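Local coordinates for protein transcriptional regulator (Pyrococcus horikoshii, PDB 1UDD) that is of unknown function but belongs to the all-helical TenA/THI-4/PQQC family, with four chains in its assembly, at residues V80-E83 and V84-V88; L172-V175 and G176-R179. One frame throughout, in Å; residues are numbered along the deposited sequence.

Contact 1: V80-E83 and V84-V88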
loop_
_atom_site.group_PDB
_atom_site.type_symbol
_atom_site.label_atom_id
_atom_site.label_comp_id
_atom_site.label_asym_id
_atom_site.label_seq_id
_atom_site.Cartn_x
_atom_site.Cartn_y
_atom_site.Cartn_z
ATOM N N VAL A 80 14.302 -11.366 -9.719
ATOM C CA VAL A 80 13.859 -11.158 -11.095
ATOM C C VAL A 80 14.934 -10.937 -12.142
ATOM O O VAL A 80 14.638 -10.544 -13.255
ATOM C CB VAL A 80 12.830 -10.013 -11.176
ATOM C CG1 VAL A 80 11.501 -10.494 -10.641
ATOM C CG2 VAL A 80 13.318 -8.808 -10.396
ATOM N N THR A 81 16.185 -11.196 -11.798
ATOM C CA THR A 81 17.248 -11.033 -12.777
ATOM C C THR A 81 18.109 -12.289 -12.788
ATOM O O THR A 81 17.934 -13.166 -13.632
ATOM C CB THR A 81 18.115 -9.793 -12.467
ATOM O OG1 THR A 81 18.773 -9.953 -11.205
ATOM C CG2 THR A 81 17.249 -8.556 -12.415
ATOM N N VAL A 82 19.027 -12.382 -11.838
ATOM C CA VAL A 82 19.901 -13.541 -11.723
ATOM C C VAL A 82 19.071 -14.822 -11.690
ATOM O O VAL A 82 19.359 -15.769 -12.417
ATOM C CB VAL A 82 20.729 -13.477 -10.425
ATOM C CG1 VAL A 82 21.661 -14.667 -10.348
ATOM C CG2 VAL A 82 21.503 -12.168 -10.352
ATOM N N GLU A 83 18.038 -14.843 -10.847
ATOM C CA GLU A 83 17.191 -16.021 -10.696
ATOM C C GLU A 83 16.290 -16.328 -11.889
ATOM O O GLU A 83 15.962 -17.489 -12.136
ATOM C CB GLU A 83 16.341 -15.914 -9.423
ATOM C CG GLU A 83 17.155 -15.951 -8.150
ATOM C CD GLU A 83 18.136 -17.105 -8.132
ATOM O OE1 GLU A 83 17.697 -18.262 -8.267
ATOM O OE2 GLU A 83 19.347 -16.858 -7.985
ATOM N N VAL A 84 15.857 -15.302 -12.610
ATOM C CA VAL A 84 15.043 -15.548 -13.789
ATOM C C VAL A 84 15.971 -16.212 -14.816
ATOM O O VAL A 84 15.555 -17.108 -15.558
ATOM C CB VAL A 84 14.464 -14.242 -14.360
ATOM C CG1 VAL A 84 14.050 -14.450 -15.807
ATOM C CG2 VAL A 84 13.262 -13.808 -13.531
ATOM N N GLU A 85 17.234 -15.788 -14.836
ATOM C CA GLU A 85 18.213 -16.368 -15.756
ATOM C C GLU A 85 18.446 -17.841 -15.444
ATOM O O GLU A 85 18.498 -18.673 -16.361
ATOM C CB GLU A 85 19.538 -15.604 -15.694
ATOM C CG GLU A 85 19.497 -14.282 -16.457
ATOM C CD GLU A 85 20.761 -13.452 -16.289
ATOM O OE1 GLU A 85 21.856 -13.961 -16.623
ATOM O OE2 GLU A 85 20.656 -12.291 -15.828
ATOM N N ASN A 86 18.595 -18.160 -14.157
ATOM C CA ASN A 86 18.786 -19.538 -13.723
ATOM C C ASN A 86 17.530 -20.340 -14.022
ATOM O O ASN A 86 17.602 -21.472 -14.491
ATOM C CB ASN A 86 19.054 -19.604 -12.225
ATOM C CG ASN A 86 20.368 -18.973 -11.840
ATOM O OD1 ASN A 86 21.394 -19.222 -12.468
ATOM N ND2 ASN A 86 20.350 -18.161 -10.792
ATOM N N TYR A 87 16.373 -19.742 -13.743
ATOM C CA TYR A 87 15.090 -20.387 -13.974
ATOM C C TYR A 87 14.941 -20.709 -15.455
ATOM O O TYR A 87 14.425 -21.772 -15.811
ATOM C CB TYR A 87 13.963 -19.468 -13.511
ATOM C CG TYR A 87 12.562 -19.990 -13.717
ATOM C CD1 TYR A 87 12.118 -21.146 -13.082
ATOM C CD2 TYR A 87 11.656 -19.289 -14.517
ATOM C CE1 TYR A 87 10.802 -21.591 -13.238
ATOM C CE2 TYR A 87 10.336 -19.721 -14.680
ATOM C CZ TYR A 87 9.917 -20.870 -14.043
ATOM O OH TYR A 87 8.620 -21.300 -14.238
ATOM N N VAL A 88 15.394 -19.798 -16.315
ATOM C CA VAL A 88 15.313 -20.019 -17.756
ATOM C C VAL A 88 16.195 -21.205 -18.154
ATOM O O VAL A 88 15.787 -22.036 -18.969
ATOM C CB VAL A 88 15.742 -18.759 -18.551
ATOM C CG1 VAL A 88 16.006 -19.112 -20.022
ATOM C CG2 VAL A 88 14.643 -17.713 -18.469
#
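Glu83 and Asn86 meet through their polar ends at the start of helix 82-93, where the chain leaves helix 68-79 and starts a new one with Thr81 at the N-cap position. The amide ND2 of Asn86 reaches OE2 of Glu83 at 3.3 Å, but the N-H is bent well off the line, at 124°, and the bond is weak. Carboxylate and amide planes stand 50° apart, so the two groups meet obliquely rather than as a flat pair. The Glu83 chain folds back at its second torsion (chi2 -49°), which curls the carboxylate over the turn toward the amide. Val82 CG1 also approaches Asn86 ND2, at 3.8 Å; this valine and Asn86 run side by side, pointing the same way. Glutamate and asparagine suit a solvent-facing turn, since their polar ends can stay in water while pairing weakly.

Beneath these side chains the backbone bonds set the spacing: Glu85 N to Thr81 O at 3.0 Å, Asn86 N to Val82 O at 3.1 Å and Tyr87 N to Glu83 O at 2.8 Å. Thr81 OG1 makes no capping bond and is instead hydrogen-bonded to the carbonyl of Arg77.

The inward side is apolar. Val80 and Val84 pack on Leu50 of helix 36-63, while Val80 also meets Ala70, and Val84 Tyr66, of the second subunit; small beta-branched side chains are consistent with a close approach of both neighbours. Tyr87 directs its ring to Phe47 and gives its hydroxyl a hydrogen-bonding partner in the Val43 carbonyl. Between the valines themselves contact is light, with Val80 CB 4.5 Å from Val84 CG2. That methyl, beside its own backbone N, comes nearer to the backbone: Val84 CG2 lies 3.6 Å from Val80 O.

Contact 2: L172-V175 and G176-R179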
loop_
_atom_site.group_PDB
_atom_site.type_symbol
_atom_site.label_atom_id
_atom_site.label_comp_id
_atom_site.label_asym_id
_atom_site.label_seq_id
_atom_site.Cartn_x
_atom_site.Cartn_y
_atom_site.Cartn_z
ATOM N N LEU A 172 22.596 -20.630 2.474
ATOM C CA LEU A 172 22.503 -20.827 3.910
ATOM C C LEU A 172 22.775 -19.537 4.667
ATOM O O LEU A 172 22.160 -19.270 5.705
ATOM C CB LEU A 172 23.500 -21.890 4.367
ATOM C CG LEU A 172 23.186 -23.327 3.952
ATOM C CD1 LEU A 172 24.294 -24.256 4.452
ATOM C CD2 LEU A 172 21.842 -23.734 4.538
ATOM N N ASN A 173 23.703 -18.734 4.157
ATOM C CA ASN A 173 24.033 -17.488 4.831
ATOM C C ASN A 173 22.919 -16.471 4.664
ATOM O O ASN A 173 22.684 -15.671 5.560
ATOM C CB ASN A 173 25.368 -16.942 4.313
ATOM C CG ASN A 173 26.567 -17.661 4.930
ATOM O OD1 ASN A 173 27.711 -17.450 4.528
ATOM N ND2 ASN A 173 26.303 -18.508 5.926
ATOM N N LEU A 174 22.232 -16.522 3.523
ATOM C CA LEU A 174 21.119 -15.618 3.243
ATOM C C LEU A 174 19.975 -15.900 4.226
ATOM O O LEU A 174 19.426 -14.982 4.845
ATOM C CB LEU A 174 20.618 -15.807 1.806
ATOM C CG LEU A 174 19.258 -15.159 1.502
ATOM C CD1 LEU A 174 19.340 -13.656 1.753
ATOM C CD2 LEU A 174 18.836 -15.447 0.064
ATOM N N VAL A 175 19.606 -17.165 4.364
ATOM C CA VAL A 175 18.547 -17.519 5.306
ATOM C C VAL A 175 18.993 -17.097 6.710
ATOM O O VAL A 175 18.199 -16.561 7.497
ATOM C CB VAL A 175 18.272 -19.036 5.299
ATOM C CG1 VAL A 175 17.101 -19.356 6.220
ATOM C CG2 VAL A 175 17.988 -19.498 3.877
ATOM N N GLY A 176 20.270 -17.326 7.011
ATOM C CA GLY A 176 20.802 -16.959 8.312
ATOM C C GLY A 176 20.561 -15.486 8.566
ATOM O O GLY A 176 20.059 -15.105 9.627
ATOM N N ARG A 177 20.912 -14.653 7.587
ATOM C CA ARG A 177 20.705 -13.216 7.697
ATOM C C ARG A 177 19.231 -12.837 7.873
ATOM O O ARG A 177 18.909 -11.913 8.628
ATOM C CB ARG A 177 21.246 -12.487 6.462
ATOM C CG ARG A 177 22.681 -11.993 6.623
ATOM C CD ARG A 177 23.549 -12.485 5.483
ATOM N NE ARG A 177 22.986 -12.109 4.189
ATOM C CZ ARG A 177 23.262 -12.740 3.052
ATOM N NH1 ARG A 177 24.095 -13.777 3.055
ATOM N NH2 ARG A 177 22.700 -12.340 1.919
ATOM N N LEU A 178 18.336 -13.514 7.165
ATOM C CA LEU A 178 16.920 -13.192 7.305
ATOM C C LEU A 178 16.484 -13.484 8.741
ATOM O O LEU A 178 15.734 -12.709 9.337
ATOM C CB LEU A 178 16.072 -13.988 6.309
ATOM C CG LEU A 178 16.240 -13.553 4.836
ATOM C CD1 LEU A 178 15.358 -14.387 3.929
ATOM C CD2 LEU A 178 15.885 -12.084 4.683
ATOM N N ARG A 179 16.975 -14.583 9.303
ATOM C CA ARG A 179 16.629 -14.940 10.674
ATOM C C ARG A 179 17.234 -13.970 11.683
ATOM O O ARG A 179 16.625 -13.688 12.719
ATOM C CB ARG A 179 17.060 -16.379 10.988
ATOM C CG ARG A 179 16.186 -17.423 10.294
ATOM C CD ARG A 179 16.146 -18.775 11.004
ATOM N NE ARG A 179 17.165 -19.703 10.514
ATOM C CZ ARG A 179 18.458 -19.542 10.729
ATOM N NH1 ARG A 179 18.860 -18.497 11.430
ATOM N NH2 ARG A 179 19.345 -20.390 10.220
#
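Two successive turns in the middle of helix 169-183 make this contact, in which Arg177 folds back over the turn before it. Its guanidinium lies across the backbone at Leu174, with Leu174 CA 3.5 Å above the guanidinium plane and displaced toward the rim. Arg177 NH2 touches Leu174 CD1 at 3.6 Å, and Arg177 NH1 stands 3.6 Å from Asn173 CB, so the flat group bears on both Asn173 and Leu174. The leucine and arginine side chains cross at about a right angle. Bends at chi2 (127°) and chi3 (55°) turn the long chain back along the helix, and its aliphatic part passes Asn173 O, with Arg177 CD 3.3 Å from that oxygen. An arginine suits this exposed position: its methylenes can lie on the helix while the charged end stays near the surface.

Each carbonyl of residues 172 to 175 receives the N-H four residues on. The bond from Arg177 N to Asn173 O is 2.9 Å long, and that from Gly176 N to Leu172 O is 3.0 Å.

Leu174 and Leu178 lie one turn apart and form an apolar stripe, CD1 of the first 4.4 Å from CG of the second; both pack on Phe137 of helix 126-146. Val175 leans on Trp138 of the same helix. Arg179 bends at chi3 (-92°), bringing one face of its guanidinium over Val175 O, and makes a cation-pi interaction with Trp138, whose ring could offset some of its charge. The pattern, with Leu174, Val175 and Leu178 facing helix 126-146 and Arg177 lying along the exposed side, is that of an amphipathic helix in an all-helical bundle.

Overall arrangement
Contacts 1 and 2 follow one another along the chain, in helix 82-93 and helix 169-183 of the same all-helical fold. Their centres are about 20 Å apart and their nearest atoms about 8 Å, so they do not touch. Both lie away from the middle of the chain, about 15 Å and 13 Å from its centre, and each packs on a different long helix: 36-63 for contact 1 and 126-146 for contact 2. They differ in their part in the assembly, since Val80, Thr81 and Val84 meet the second subunit whereas no other chain touches residues 172-179. One is a helix start at a subunit interface, the other a mid-helix segment packed within its own chain.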